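Local coordinates for ancillary protein 1 (Streptococcus pyogenes, PDB 2XI9) that probably acts as a pilus-presented adhesin that attaches the bacterium to host cells, using a domain with an internal thioester bond, at residues A[213-225]-A[286-298]. Residues are numbered along the deposited sequence; the frame is centred on the assembly and turned at random.
Sequences LKHIKKVIEKGYR and YAQDSNPPQLTDL
Lys-218 is a buried lysine whose ammonium plugs the C-terminal end of helix 274-288 and the turn after it. Four oxygens surround its NZ, more than three protons can serve singly: the carbonyls of Tyr-286, Ala-287 (met from above its plane) and Asn-291, the last at 2.7 Å, and Asp-289 OD1, a salt bridge at 2.6 Å. That carboxylate oxygen is held from opposite faces of its plane, by NZ on one and by Asn-291 N of an Asx turn on the other. A bend at chi3 (80°) carries the lysine chain across the Tyr-286 ring, where CE makes a CH-pi contact over the face and NZ a cation-pi one, 4.8 Å from the centroid. The oxygens gathered here should stabilise the positive charge. Helix 209-222 belongs to the thioester domain; the chain leaving helix 274-288 runs along it before entering strand 299-303, while Val-219, beside Ala-287, also packs on helix 238-253. Further along, Gln-294 N donates to Glu-221 OE1 (2.9 Å) in a nearly straight bond, coming from above the carboxylate plane. Pro-293 lies against Lys-214 and Lys-217 CB. The extended chain of Lys-217 passes Leu-295 CD1, and its NZ bonds to Thr-296 O at 2.9 Å; one water links NZ to Leu-295 O, another to Asp-297 OD1, which also pairs with Arg-195. Deeper in, Leu-298 CD1 packs on Ile-220 CG2 at 3.8 Å.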
ATOM      1  N   LEU A 213       5.303   8.963   4.808  1.00 10.37           N
ATOM      2  CA  LEU A 213       3.855   8.928   4.455  1.00 10.47           C
ATOM      3  C   LEU A 213       3.443  10.287   3.882  1.00  9.90           C
ATOM      4  O   LEU A 213       2.687  10.386   2.894  1.00  9.90           O
ATOM      5  CB  LEU A 213       3.003   8.608   5.664  1.00 10.26           C
ATOM      6  CG  LEU A 213       1.503   8.404   5.380  1.00 11.41           C
ATOM      7  CD1 LEU A 213       1.374   7.356   4.288  1.00 13.61           C
ATOM      8  CD2 LEU A 213       0.676   8.029   6.622  1.00 13.98           C
ATOM      9  N   LYS A 214       3.962  11.336   4.485  1.00 11.05           N
ATOM     10  CA  LYS A 214       3.672  12.653   4.014  1.00 11.53           C
ATOM     11  C   LYS A 214       4.140  12.793   2.589  1.00 10.79           C
ATOM     12  O   LYS A 214       3.419  13.350   1.775  1.00 10.29           O
ATOM     13  CB  LYS A 214       4.283  13.728   4.932  1.00 13.52           C
ATOM     14  CG  LYS A 214       3.572  13.779   6.317  1.00 18.16           C
ATOM     15  CD  LYS A 214       3.911  15.013   7.181  1.00 25.15           C
ATOM     16  CE  LYS A 214       5.049  14.755   8.151  1.00 29.70           C
ATOM     17  NZ  LYS A 214       5.319  15.949   9.020  1.00 32.35           N
ATOM     18  N   HIS A 215       5.365  12.317   2.275  1.00  9.90           N
ATOM     19  CA  HIS A 215       5.905  12.404   0.904  1.00  9.25           C
ATOM     20  C   HIS A 215       5.003  11.722  -0.138  1.00  8.46           C
ATOM     21  O   HIS A 215       4.699  12.296  -1.228  1.00  8.50           O
ATOM     22  CB  HIS A 215       7.342  11.826   0.844  1.00  8.88           C
ATOM     23  CG  HIS A 215       8.350  12.660   1.577  1.00 10.88           C
ATOM     24  ND1 HIS A 215       9.575  12.185   2.016  1.00 10.90           N
ATOM     25  CD2 HIS A 215       8.299  13.958   1.945  1.00 13.07           C
ATOM     26  CE1 HIS A 215      10.231  13.160   2.616  1.00 16.55           C
ATOM     27  NE2 HIS A 215       9.486  14.254   2.581  1.00 13.51           N
ATOM     28  N   ILE A 216       4.564  10.518   0.195  1.00  7.36           N
ATOM     29  CA  ILE A 216       3.715   9.762  -0.666  1.00  6.49           C
ATOM     30  C   ILE A 216       2.364  10.449  -0.922  1.00  7.29           C
ATOM     31  O   ILE A 216       1.933  10.556  -2.096  1.00  8.23           O
ATOM     32  CB  ILE A 216       3.536   8.279  -0.133  1.00  6.51           C
ATOM     33  CG1 ILE A 216       4.862   7.512  -0.143  1.00  8.41           C
ATOM     34  CG2 ILE A 216       2.383   7.601  -0.815  1.00  5.59           C
ATOM     35  CD1 ILE A 216       5.527   7.345  -1.433  1.00  7.88           C
ATOM     36  N   LYS A 217       1.730  10.960   0.134  1.00  7.37           N
ATOM     37  CA  LYS A 217       0.446  11.613   0.002  1.00  8.31           C
ATOM     38  C   LYS A 217       0.599  12.857  -0.850  1.00  9.17           C
ATOM     39  O   LYS A 217      -0.310  13.176  -1.578  1.00 10.09           O
ATOM     40  CB  LYS A 217      -0.110  12.035   1.347  1.00  8.83           C
ATOM     41  CG  LYS A 217      -0.619  10.927   2.186  1.00 10.33           C
ATOM     42  CD  LYS A 217      -1.087  11.517   3.499  1.00 11.24           C
ATOM     43  CE  LYS A 217      -1.716  10.480   4.391  1.00 14.94           C
ATOM     44  NZ  LYS A 217      -2.051  11.026   5.770  1.00 15.36           N
ATOM     45  N   LYS A 218       1.767  13.539  -0.780  1.00  8.43           N
ATOM     46  CA  LYS A 218       1.934  14.786  -1.538  1.00  8.88           C
ATOM     47  C   LYS A 218       2.203  14.586  -3.036  1.00  8.59           C
ATOM     48  O   LYS A 218       1.768  15.404  -3.853  1.00  9.42           O
ATOM     49  CB  LYS A 218       2.988  15.689  -0.894  1.00  8.54           C
ATOM     50  CG  LYS A 218       2.459  16.318   0.446  1.00  9.54           C
ATOM     51  CD  LYS A 218       3.531  16.917   1.307  1.00 10.06           C
ATOM     52  CE  LYS A 218       3.920  18.287   0.812  1.00 11.07           C
ATOM     53  NZ  LYS A 218       5.146  18.883   1.499  1.00 12.71           N
ATOM     54  N   VAL A 219       2.925  13.532  -3.384  1.00  8.32           N
ATOM     55  CA  VAL A 219       3.089  13.119  -4.765  1.00  8.69           C
ATOM     56  C   VAL A 219       1.711  12.818  -5.377  1.00  9.03           C
ATOM     57  O   VAL A 219       1.373  13.350  -6.442  1.00  8.90           O
ATOM     58  CB  VAL A 219       4.031  11.885  -4.900  1.00  9.28           C
ATOM     59  CG1 VAL A 219       4.031  11.295  -6.325  1.00  7.04           C
ATOM     60  CG2 VAL A 219       5.499  12.242  -4.513  1.00  7.24           C
ATOM     61  N   ILE A 220       0.930  11.989  -4.691  1.00  9.04           N
ATOM     62  CA  ILE A 220      -0.415  11.648  -5.186  1.00  8.64           C
ATOM     63  C   ILE A 220      -1.294  12.903  -5.388  1.00  9.70           C
ATOM     64  O   ILE A 220      -1.923  13.052  -6.418  1.00  9.43           O
ATOM     65  CB  ILE A 220      -1.124  10.659  -4.296  1.00  9.02           C
ATOM     66  CG1 ILE A 220      -0.386   9.332  -4.232  1.00  9.48           C
ATOM     67  CG2 ILE A 220      -2.599  10.455  -4.803  1.00  8.18           C
ATOM     68  CD1 ILE A 220      -0.245   8.596  -5.546  1.00  8.39           C
ATOM     69  N   GLU A 221      -1.273  13.810  -4.413  1.00 10.68           N
ATOM     70  CA  GLU A 221      -2.041  15.034  -4.401  1.00 12.66           C
ATOM     71  C   GLU A 221      -1.792  15.909  -5.610  1.00 13.18           C
ATOM     72  O   GLU A 221      -2.731  16.528  -6.143  1.00 12.76           O
ATOM     73  CB  GLU A 221      -1.689  15.843  -3.105  1.00 14.26           C
ATOM     74  CG  GLU A 221      -2.183  17.210  -3.061  1.00 18.32           C
ATOM     75  CD  GLU A 221      -1.467  18.127  -2.074  1.00 22.27           C
ATOM     76  OE1 GLU A 221      -1.025  17.665  -0.990  1.00 15.47           O
ATOM     77  OE2 GLU A 221      -1.417  19.349  -2.410  1.00 24.80           O
ATOM     78  N   LYS A 222      -0.534  16.054  -5.998  1.00 13.72           N
ATOM     79  CA  LYS A 222      -0.208  16.988  -7.105  1.00 15.98           C
ATOM     80  C   LYS A 222      -0.082  16.237  -8.402  1.00 14.96           C
ATOM     81  O   LYS A 222      -0.006  16.844  -9.449  1.00 15.75           O
ATOM     82  CB  LYS A 222       1.084  17.802  -6.855  1.00 17.50           C
ATOM     83  CG  LYS A 222       0.925  19.046  -6.070  1.00 22.39           C
ATOM     84  CD  LYS A 222       0.064  20.076  -6.742  1.00 28.38           C
ATOM     85  CE  LYS A 222       0.395  21.493  -6.282  1.00 32.30           C
ATOM     86  NZ  LYS A 222      -0.215  22.461  -7.274  1.00 36.84           N
ATOM     87  N   GLY A 223      -0.093  14.919  -8.330  1.00 13.98           N
ATOM     88  CA  GLY A 223       0.019  14.075  -9.481  1.00 13.34           C
ATOM     89  C   GLY A 223      -1.250  13.670 -10.198  1.00 13.09           C
ATOM     90  O   GLY A 223      -2.321  14.291 -10.052  1.00 13.12           O
ATOM     91  N   TYR A 224      -1.128  12.624 -11.001  1.00 12.21           N
ATOM     92  CA  TYR A 224      -2.267  12.181 -11.796  1.00 12.55           C
ATOM     93  C   TYR A 224      -3.170  11.288 -10.953  1.00 11.95           C
ATOM     94  O   TYR A 224      -2.763  10.214 -10.495  1.00 10.91           O
ATOM     95  CB  TYR A 224      -1.800  11.427 -13.014  1.00 11.49           C
ATOM     96  CG  TYR A 224      -2.868  11.005 -13.934  1.00 12.36           C
ATOM     97  CD1 TYR A 224      -3.451  11.923 -14.822  1.00 13.82           C
ATOM     98  CD2 TYR A 224      -3.314   9.707 -13.961  1.00 10.71           C
ATOM     99  CE1 TYR A 224      -4.424  11.529 -15.691  1.00 16.30           C
ATOM    100  CE2 TYR A 224      -4.300   9.321 -14.822  1.00 12.97           C
ATOM    101  CZ  TYR A 224      -4.857  10.220 -15.676  1.00 16.57           C
ATOM    102  OH  TYR A 224      -5.812   9.829 -16.585  1.00 18.73           O
ATOM    103  N   ARG A 225      -4.407  11.723 -10.793  1.00 14.08           N
ATOM    104  CA  ARG A 225      -5.341  11.025  -9.937  1.00 14.48           C
ATOM    105  C   ARG A 225      -6.543  10.480 -10.633  1.00 16.74           C
ATOM    106  O   ARG A 225      -7.080   9.481 -10.176  1.00 17.72           O
ATOM    107  CB  ARG A 225      -5.798  11.928  -8.818  1.00 14.11           C
ATOM    108  CG  ARG A 225      -4.695  12.193  -7.826  1.00 11.99           C
ATOM    109  CD  ARG A 225      -5.226  13.068  -6.707  1.00 11.80           C
ATOM    110  NE  ARG A 225      -6.083  12.293  -5.802  1.00 15.10           N
ATOM    111  CZ  ARG A 225      -6.760  12.790  -4.774  1.00 15.13           C
ATOM    112  NH1 ARG A 225      -6.764  14.109  -4.515  1.00 12.73           N
ATOM    113  NH2 ARG A 225      -7.508  11.968  -4.045  1.00 15.84           N
ATOM    114  N   TYR A 286       7.884  19.364  -4.276  1.00 14.33           N
ATOM    115  CA  TYR A 286       6.710  19.715  -3.520  1.00 13.56           C
ATOM    116  C   TYR A 286       6.584  18.767  -2.334  1.00 12.54           C
ATOM    117  O   TYR A 286       6.495  19.188  -1.182  1.00 11.84           O
ATOM    118  CB  TYR A 286       5.429  19.671  -4.404  1.00 13.63           C
ATOM    119  CG  TYR A 286       4.183  19.755  -3.562  1.00 14.45           C
ATOM    120  CD1 TYR A 286       3.884  20.891  -2.839  1.00 19.77           C
ATOM    121  CD2 TYR A 286       3.340  18.678  -3.443  1.00 16.06           C
ATOM    122  CE1 TYR A 286       2.732  20.955  -2.023  1.00 20.88           C
ATOM    123  CE2 TYR A 286       2.192  18.728  -2.625  1.00 18.00           C
ATOM    124  CZ  TYR A 286       1.893  19.863  -1.942  1.00 20.46           C
ATOM    125  OH  TYR A 286       0.761  19.892  -1.136  1.00 21.76           O
ATOM    126  N   ALA A 287       6.596  17.478  -2.611  1.00 11.10           N
ATOM    127  CA  ALA A 287       6.469  16.483  -1.557  1.00 10.66           C
ATOM    128  C   ALA A 287       7.473  16.682  -0.431  1.00 12.09           C
ATOM    129  O   ALA A 287       7.123  16.670   0.776  1.00 10.72           O
ATOM    130  CB  ALA A 287       6.572  15.054  -2.187  1.00  8.41           C
ATOM    131  N   GLN A 288       8.720  16.921  -0.817  1.00 12.94           N
ATOM    132  CA  GLN A 288       9.766  17.195   0.167  1.00 15.09           C
ATOM    133  C   GLN A 288       9.651  18.501   0.944  1.00 15.79           C
ATOM    134  O   GLN A 288      10.336  18.677   1.974  1.00 15.16           O
ATOM    135  CB  GLN A 288      11.135  17.157  -0.536  1.00 15.86           C
ATOM    136  CG  GLN A 288      11.513  15.787  -0.971  1.00 16.40           C
ATOM    137  CD  GLN A 288      12.828  15.756  -1.775  1.00 20.95           C
ATOM    138  OE1 GLN A 288      13.176  16.701  -2.509  1.00 21.52           O
ATOM    139  NE2 GLN A 288      13.579  14.691  -1.584  1.00 23.25           N
ATOM    140  N   ASP A 289       8.831  19.446   0.481  1.00 14.65           N
ATOM    141  CA  ASP A 289       8.766  20.727   1.185  1.00 16.03           C
ATOM    142  C   ASP A 289       8.022  20.563   2.524  1.00 15.49           C
ATOM    143  O   ASP A 289       7.418  19.528   2.760  1.00 14.22           O
ATOM    144  CB  ASP A 289       8.225  21.829   0.280  1.00 17.03           C
ATOM    145  CG  ASP A 289       6.708  21.979   0.296  1.00 17.33           C
ATOM    146  OD1 ASP A 289       5.974  21.350   1.119  1.00 17.13           O
ATOM    147  OD2 ASP A 289       6.274  22.862  -0.492  1.00 18.21           O
ATOM    148  N   SER A 290       8.098  21.560   3.379  1.00 16.94           N
ATOM    149  CA  SER A 290       7.645  21.416   4.787  1.00 17.47           C
ATOM    150  C   SER A 290       6.111  21.377   5.001  1.00 17.29           C
ATOM    151  O   SER A 290       5.642  21.011   6.084  1.00 17.18           O
ATOM    152  CB  SER A 290       8.209  22.514   5.617  1.00 19.55           C
ATOM    153  OG  SER A 290       9.613  22.494   5.548  1.00 20.48           O
ATOM    154  N   ASN A 291       5.355  21.715   3.959  1.00 16.81           N
ATOM    155  CA  ASN A 291       3.915  21.846   4.105  1.00 17.03           C
ATOM    156  C   ASN A 291       3.251  20.478   4.256  1.00 15.72           C
ATOM    157  O   ASN A 291       3.722  19.489   3.697  1.00 15.06           O
ATOM    158  CB  ASN A 291       3.324  22.670   2.955  1.00 17.46           C
ATOM    159  CG  ASN A 291       3.847  24.069   2.964  1.00 18.24           C
ATOM    160  OD1 ASN A 291       3.827  24.733   4.005  1.00 19.71           O
ATOM    161  ND2 ASN A 291       4.390  24.522   1.823  1.00 18.33           N
ATOM    162  N   PRO A 292       2.160  20.434   5.043  1.00 15.83           N
ATOM    163  CA  PRO A 292       1.460  19.211   5.264  1.00 15.27           C
ATOM    164  C   PRO A 292       0.706  18.780   4.024  1.00 14.34           C
ATOM    165  O   PRO A 292       0.336  19.632   3.225  1.00 14.75           O
ATOM    166  CB  PRO A 292       0.495  19.549   6.432  1.00 15.95           C
ATOM    167  CG  PRO A 292       0.305  20.979   6.413  1.00 19.39           C
ATOM    168  CD  PRO A 292       1.646  21.524   5.881  1.00 18.30           C
ATOM    169  N   PRO A 293       0.435  17.485   3.891  1.00 13.03           N
ATOM    170  CA  PRO A 293      -0.343  16.998   2.787  1.00 12.60           C
ATOM    171  C   PRO A 293      -1.711  17.665   2.807  1.00 13.64           C
ATOM    172  O   PRO A 293      -2.255  17.919   3.882  1.00 12.61           O
ATOM    173  CB  PRO A 293      -0.452  15.490   3.067  1.00 11.37           C
ATOM    174  CG  PRO A 293       0.722  15.199   3.912  1.00 14.11           C
ATOM    175  CD  PRO A 293       0.908  16.386   4.753  1.00 13.85           C
ATOM    176  N   GLN A 294      -2.247  17.948   1.637  1.00 14.15           N
ATOM    177  CA  GLN A 294      -3.587  18.521   1.550  1.00 16.49           C
ATOM    178  C   GLN A 294      -4.693  17.446   1.610  1.00 17.50           C
ATOM    179  O   GLN A 294      -5.820  17.722   1.984  1.00 21.64           O
ATOM    180  CB  GLN A 294      -3.718  19.366   0.296  1.00 16.74           C
ATOM    181  CG  GLN A 294      -2.876  20.622   0.307  1.00 18.93           C
ATOM    182  CD  GLN A 294      -3.195  21.501   1.485  1.00 23.25           C
ATOM    183  OE1 GLN A 294      -2.329  21.801   2.318  1.00 28.77           O
ATOM    184  NE2 GLN A 294      -4.439  21.892   1.597  1.00 22.05           N
ATOM    185  N   LEU A 295      -4.371  16.216   1.355  1.00 17.77           N
ATOM    186  CA  LEU A 295      -5.409  15.201   1.427  1.00 18.59           C
ATOM    187  C   LEU A 295      -5.264  14.453   2.744  1.00 18.69           C
ATOM    188  O   LEU A 295      -4.346  14.703   3.506  1.00 19.89           O
ATOM    189  CB  LEU A 295      -5.412  14.326   0.206  1.00 19.13           C
ATOM    190  CG  LEU A 295      -4.130  13.681  -0.197  1.00 18.15           C
ATOM    191  CD1 LEU A 295      -3.813  12.611   0.842  1.00 22.97           C
ATOM    192  CD2 LEU A 295      -4.193  13.100  -1.686  1.00 16.56           C
ATOM    193  N   THR A 296      -6.198  13.585   3.033  1.00 16.28           N
ATOM    194  CA  THR A 296      -6.292  13.021   4.356  1.00 16.32           C
ATOM    195  C   THR A 296      -5.818  11.583   4.343  1.00 14.97           C
ATOM    196  O   THR A 296      -4.766  11.278   4.877  1.00 17.00           O
ATOM    197  CB  THR A 296      -7.760  13.200   4.878  1.00 16.38           C
ATOM    198  OG1 THR A 296      -8.079  14.595   4.873  1.00 16.66           O
ATOM    199  CG2 THR A 296      -7.938  12.663   6.315  1.00 17.95           C
ATOM    200  N   ASP A 297      -6.570  10.690   3.707  1.00 13.67           N
ATOM    201  CA  ASP A 297      -6.231   9.274   3.672  1.00 11.80           C
ATOM    202  C   ASP A 297      -6.416   8.780   2.227  1.00 11.29           C
ATOM    203  O   ASP A 297      -7.220   9.371   1.488  1.00 12.23           O
ATOM    204  CB  ASP A 297      -7.128   8.483   4.650  1.00 12.24           C
ATOM    205  CG  ASP A 297      -6.621   8.507   6.087  1.00 12.52           C
ATOM    206  OD1 ASP A 297      -5.501   7.985   6.341  1.00 13.35           O
ATOM    207  OD2 ASP A 297      -7.348   9.024   6.950  1.00 14.67           O
ATOM    208  N   LEU A 298      -5.656   7.752   1.845  1.00  9.74           N
ATOM    209  CA  LEU A 298      -5.763   7.104   0.542  1.00  9.19           C
ATOM    210  C   LEU A 298      -5.866   5.604   0.695  1.00 10.27           C
ATOM    211  O   LEU A 298      -5.363   5.030   1.675  1.00  9.83           O
ATOM    212  CB  LEU A 298      -4.518   7.402  -0.283  1.00  7.54           C
ATOM    213  CG  LEU A 298      -4.322   8.835  -0.749  1.00  8.70           C
ATOM    214  CD1 LEU A 298      -2.911   9.076  -1.251  1.00  7.33           C
ATOM    215  CD2 LEU A 298      -5.309   9.157  -1.809  1.00 10.64           C
TER
HETATM  216  O   HOH W   1      -3.071  13.809   5.703  1.00 18.67           O
HETATM  217  O   HOH W   2      -3.193   9.084   7.254  1.00 20.57           O
HETATM  218  O   HOH W   3      -1.329  15.345   0.114  1.00 36.50           O